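Local coordinates for protein putative oxidoreductase (Yersinia pestis, PDB 3KUX) that is a putative oxidoreductase that probably uses NAD(P) and whose substrate is not known, at residues Y250-E259 with L295-P303. Numbering follows the deposited sequence.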
loop_
_atom_site.group_PDB
_atom_site.type_symbol
_atom_site.label_atom_id
_atom_site.label_comp_id
_atom_site.label_asym_id
_atom_site.label_seq_id
_atom_site.Cartn_x
_atom_site.Cartn_y
_atom_site.Cartn_z
ATOM N N TYR A 250 -6.575 21.842 -4.239
ATOM C CA TYR A 250 -7.432 20.810 -3.668
ATOM C C TYR A 250 -6.933 20.474 -2.264
ATOM O O TYR A 250 -5.781 20.084 -2.091
ATOM C CB TYR A 250 -7.404 19.573 -4.560
ATOM C CG TYR A 250 -8.213 18.389 -4.071
ATOM C CD1 TYR A 250 -9.603 18.436 -4.033
ATOM C CD2 TYR A 250 -7.589 17.207 -3.684
ATOM C CE1 TYR A 250 -10.349 17.342 -3.603
ATOM C CE2 TYR A 250 -8.324 16.114 -3.254
ATOM C CZ TYR A 250 -9.702 16.188 -3.215
ATOM O OH TYR A 250 -10.437 15.108 -2.788
ATOM N N ILE A 251 -7.785 20.662 -1.260
ATOM C CA ILE A 251 -7.458 20.241 0.095
ATOM C C ILE A 251 -8.453 19.173 0.547
ATOM O O ILE A 251 -9.668 19.383 0.482
ATOM C CB ILE A 251 -7.482 21.421 1.111
ATOM C CG1 ILE A 251 -6.377 22.436 0.811
ATOM C CG2 ILE A 251 -7.293 20.914 2.526
ATOM C CD1 ILE A 251 -6.791 23.527 -0.139
ATOM N N LYS A 252 -7.942 18.030 1.001
ATOM C CA LYS A 252 -8.812 16.984 1.534
ATOM C C LYS A 252 -8.434 16.532 2.942
ATOM O O LYS A 252 -7.251 16.348 3.247
ATOM C CB LYS A 252 -8.866 15.760 0.608
ATOM C CG LYS A 252 -9.541 14.565 1.283
ATOM C CD LYS A 252 -10.383 13.745 0.322
ATOM C CE LYS A 252 -11.563 13.092 1.042
ATOM N NZ LYS A 252 -11.149 12.380 2.288
ATOM N N PHE A 253 -9.455 16.329 3.777
ATOM C CA PHE A 253 -9.279 15.832 5.144
ATOM C C PHE A 253 -9.784 14.399 5.340
ATOM O O PHE A 253 -10.568 13.887 4.545
ATOM C CB PHE A 253 -9.986 16.748 6.129
ATOM C CG PHE A 253 -9.213 17.976 6.472
ATOM C CD1 PHE A 253 -8.509 18.055 7.670
ATOM C CD2 PHE A 253 -9.187 19.060 5.606
ATOM C CE1 PHE A 253 -7.787 19.201 8.003
ATOM C CE2 PHE A 253 -8.472 20.206 5.928
ATOM C CZ PHE A 253 -7.769 20.278 7.131
ATOM N N GLY A 254 -9.329 13.763 6.416
ATOM C CA GLY A 254 -9.699 12.387 6.723
ATOM C C GLY A 254 -8.759 11.368 6.111
ATOM O O GLY A 254 -7.894 11.712 5.302
ATOM N N VAL A 255 -8.918 10.110 6.510
ATOM C CA VAL A 255 -8.232 8.993 5.854
ATOM C C VAL A 255 -9.251 8.098 5.156
ATOM O O VAL A 255 -10.455 8.243 5.367
ATOM C CB VAL A 255 -7.419 8.138 6.852
ATOM C CG1 VAL A 255 -6.355 8.976 7.506
ATOM C CG2 VAL A 255 -8.335 7.500 7.894
ATOM N N ASP A 256 -8.774 7.177 4.327
ATOM C CA ASP A 256 -9.675 6.230 3.674
ATOM C C ASP A 256 -10.357 5.351 4.722
ATOM O O ASP A 256 -9.716 4.919 5.680
ATOM C CB ASP A 256 -8.921 5.380 2.647
ATOM C CG ASP A 256 -9.781 4.283 2.060
ATOM O OD1 ASP A 256 -10.131 4.382 0.864
ATOM O OD2 ASP A 256 -10.115 3.332 2.801
ATOM N N PRO A 257 -11.659 5.080 4.542
ATOM C CA PRO A 257 -12.472 4.452 5.585
ATOM C C PRO A 257 -12.522 2.916 5.584
ATOM O O PRO A 257 -13.153 2.332 6.466
ATOM C CB PRO A 257 -13.872 5.008 5.301
ATOM C CG PRO A 257 -13.879 5.317 3.814
ATOM C CD PRO A 257 -12.446 5.364 3.327
ATOM N N GLN A 258 -11.874 2.263 4.623
ATOM C CA GLN A 258 -11.992 0.808 4.509
ATOM C C GLN A 258 -11.334 0.055 5.659
ATOM O O GLN A 258 -11.912 -0.891 6.199
ATOM C CB GLN A 258 -11.428 0.308 3.180
ATOM C CG GLN A 258 -12.017 0.974 1.962
ATOM C CD GLN A 258 -11.358 0.511 0.680
ATOM O OE1 GLN A 258 -11.573 -0.616 0.225
ATOM N NE2 GLN A 258 -10.551 1.382 0.085
ATOM N N GLU A 259 -10.126 0.459 6.033
ATOM C CA GLU A 259 -9.380 -0.282 7.043
ATOM C C GLU A 259 -10.195 -0.512 8.319
ATOM O O GLU A 259 -10.240 -1.627 8.839
ATOM C CB GLU A 259 -8.060 0.411 7.375
ATOM C CG GLU A 259 -7.138 -0.449 8.229
ATOM C CD GLU A 259 -5.736 0.126 8.367
ATOM O OE1 GLU A 259 -5.564 1.358 8.208
ATOM O OE2 GLU A 259 -4.805 -0.665 8.642
ATOM N N LEU A 295 -15.510 18.663 -3.907
ATOM C CA LEU A 295 -15.340 17.683 -4.963
ATOM C C LEU A 295 -15.790 16.312 -4.485
ATOM O O LEU A 295 -15.272 15.784 -3.503
ATOM C CB LEU A 295 -13.882 17.621 -5.401
ATOM C CG LEU A 295 -13.524 16.497 -6.369
ATOM C CD1 LEU A 295 -14.119 16.772 -7.734
ATOM C CD2 LEU A 295 -12.018 16.358 -6.461
ATOM N N LEU A 296 -16.765 15.747 -5.189
ATOM C CA LEU A 296 -17.292 14.421 -4.879
ATOM C C LEU A 296 -16.165 13.401 -4.749
ATOM O O LEU A 296 -15.418 13.177 -5.700
ATOM C CB LEU A 296 -18.246 13.987 -5.986
ATOM C CG LEU A 296 -18.879 12.610 -5.829
ATOM C CD1 LEU A 296 -19.936 12.657 -4.727
ATOM C CD2 LEU A 296 -19.475 12.146 -7.152
ATOM N N THR A 297 -16.049 12.782 -3.580
ATOM C CA THR A 297 -14.977 11.818 -3.325
ATOM C C THR A 297 -15.326 10.408 -3.803
ATOM O O THR A 297 -16.274 9.801 -3.313
ATOM C CB THR A 297 -14.662 11.729 -1.820
ATOM O OG1 THR A 297 -14.285 13.019 -1.332
ATOM C CG2 THR A 297 -13.538 10.752 -1.569
ATOM N N LEU A 298 -14.556 9.875 -4.746
ATOM C CA LEU A 298 -14.752 8.492 -5.158
ATOM C C LEU A 298 -14.585 7.547 -3.968
ATOM O O LEU A 298 -13.763 7.794 -3.080
ATOM C CB LEU A 298 -13.779 8.117 -6.269
ATOM C CG LEU A 298 -13.891 9.002 -7.511
ATOM C CD1 LEU A 298 -12.944 8.520 -8.598
ATOM C CD2 LEU A 298 -15.323 9.030 -8.009
ATOM N N PRO A 299 -15.383 6.474 -3.928
ATOM C CA PRO A 299 -15.252 5.493 -2.856
ATOM C C PRO A 299 -13.930 4.731 -2.922
ATOM O O PRO A 299 -13.410 4.477 -4.014
ATOM C CB PRO A 299 -16.418 4.534 -3.111
ATOM C CG PRO A 299 -17.393 5.311 -3.937
ATOM C CD PRO A 299 -16.585 6.256 -4.752
ATOM N N GLY A 300 -13.389 4.377 -1.757
ATOM C CA GLY A 300 -12.201 3.530 -1.692
ATOM C C GLY A 300 -12.538 2.205 -2.334
ATOM O O GLY A 300 -13.705 1.812 -2.369
ATOM N N ASN A 301 -11.536 1.504 -2.848
ATOM C CA ASN A 301 -11.816 0.297 -3.615
ATOM C C ASN A 301 -10.685 -0.717 -3.559
ATOM O O ASN A 301 -10.084 -1.052 -4.584
ATOM C CB ASN A 301 -12.122 0.672 -5.067
ATOM C CG ASN A 301 -12.676 -0.485 -5.868
ATOM O OD1 ASN A 301 -13.231 -1.435 -5.310
ATOM N ND2 ASN A 301 -12.531 -0.412 -7.187
ATOM N N TYR A 302 -10.392 -1.210 -2.361
ATOM C CA TYR A 302 -9.286 -2.136 -2.203
ATOM C C TYR A 302 -9.489 -3.393 -3.044
ATOM O O TYR A 302 -8.528 -3.921 -3.604
ATOM C CB TYR A 302 -9.055 -2.485 -0.728
ATOM C CG TYR A 302 -8.421 -1.371 0.089
ATOM C CD1 TYR A 302 -7.659 -0.382 -0.517
ATOM C CD2 TYR A 302 -8.566 -1.326 1.472
ATOM C CE1 TYR A 302 -7.076 0.627 0.226
ATOM C CE2 TYR A 302 -7.983 -0.323 2.220
ATOM C CZ TYR A 302 -7.241 0.650 1.592
ATOM O OH TYR A 302 -6.662 1.653 2.333
ATOM N N PRO A 303 -10.741 -3.863 -3.160
ATOM C CA PRO A 303 -11.031 -5.078 -3.934
ATOM C C PRO A 303 -10.486 -5.018 -5.358
ATOM O O PRO A 303 -10.212 -6.057 -5.955
ATOM C CB PRO A 303 -12.564 -5.137 -3.960
ATOM C CG PRO A 303 -13.003 -4.323 -2.788
ATOM C CD PRO A 303 -11.967 -3.237 -2.629
HETATM O O HOH W 1 -13.078 15.206 -2.259
#
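The carboxamide of Q258 lies over one face of the Y302 ring, the two planes 27° apart, with Q258 NE2 3.3 Å above the plane and over its centre. CG of Q258 stands anti to the carbonyl carbon (chi1 -54°) and the chain runs on extended, which carries the amide across the ring. Q258 OE1 accepts from the backbone N of Y302 at 2.9 Å, in the carbonyl plane and on a lone pair, with the N-H pointing almost straight at it (164°). W273 NE1 gives the same oxygen a second bond. At the other end of the amide, and nearly in its plane, Q258 NE2 donates to D256 OD1 (3.1 Å), so both ends of the group are held and its rotation is fixed. D256 OD2, in turn, accepts from the backbone N of Q258 at 2.7 Å, a capping bond where helix 258-263 begins. D256 OD1 also receives S131 N and packs on G300 CA, 3.4 Å away, while the hydroxyl of Y302 turns to D130. In the C-terminal alpha/beta domain, segment 250-259 leaves strand 248-252 of the mixed sheet for that helix, and segment 295-303 links strand 290-295, at one edge of the sheet, to helix 303-313. At the sheet end, Y250 CE1 meets L295 CD2 obliquely at 3.5 Å, the side chains crossing at about a right angle. A water in the plane of the Y250 ring bonds to its OH and donates to L295 O and T297 OG1, which also hydrogen-bonds D279 OD1. K252 CE passes across T297 OG1 at 3.6 Å, its bent chain bringing NZ back to F253 O and into a salt bridge with D276.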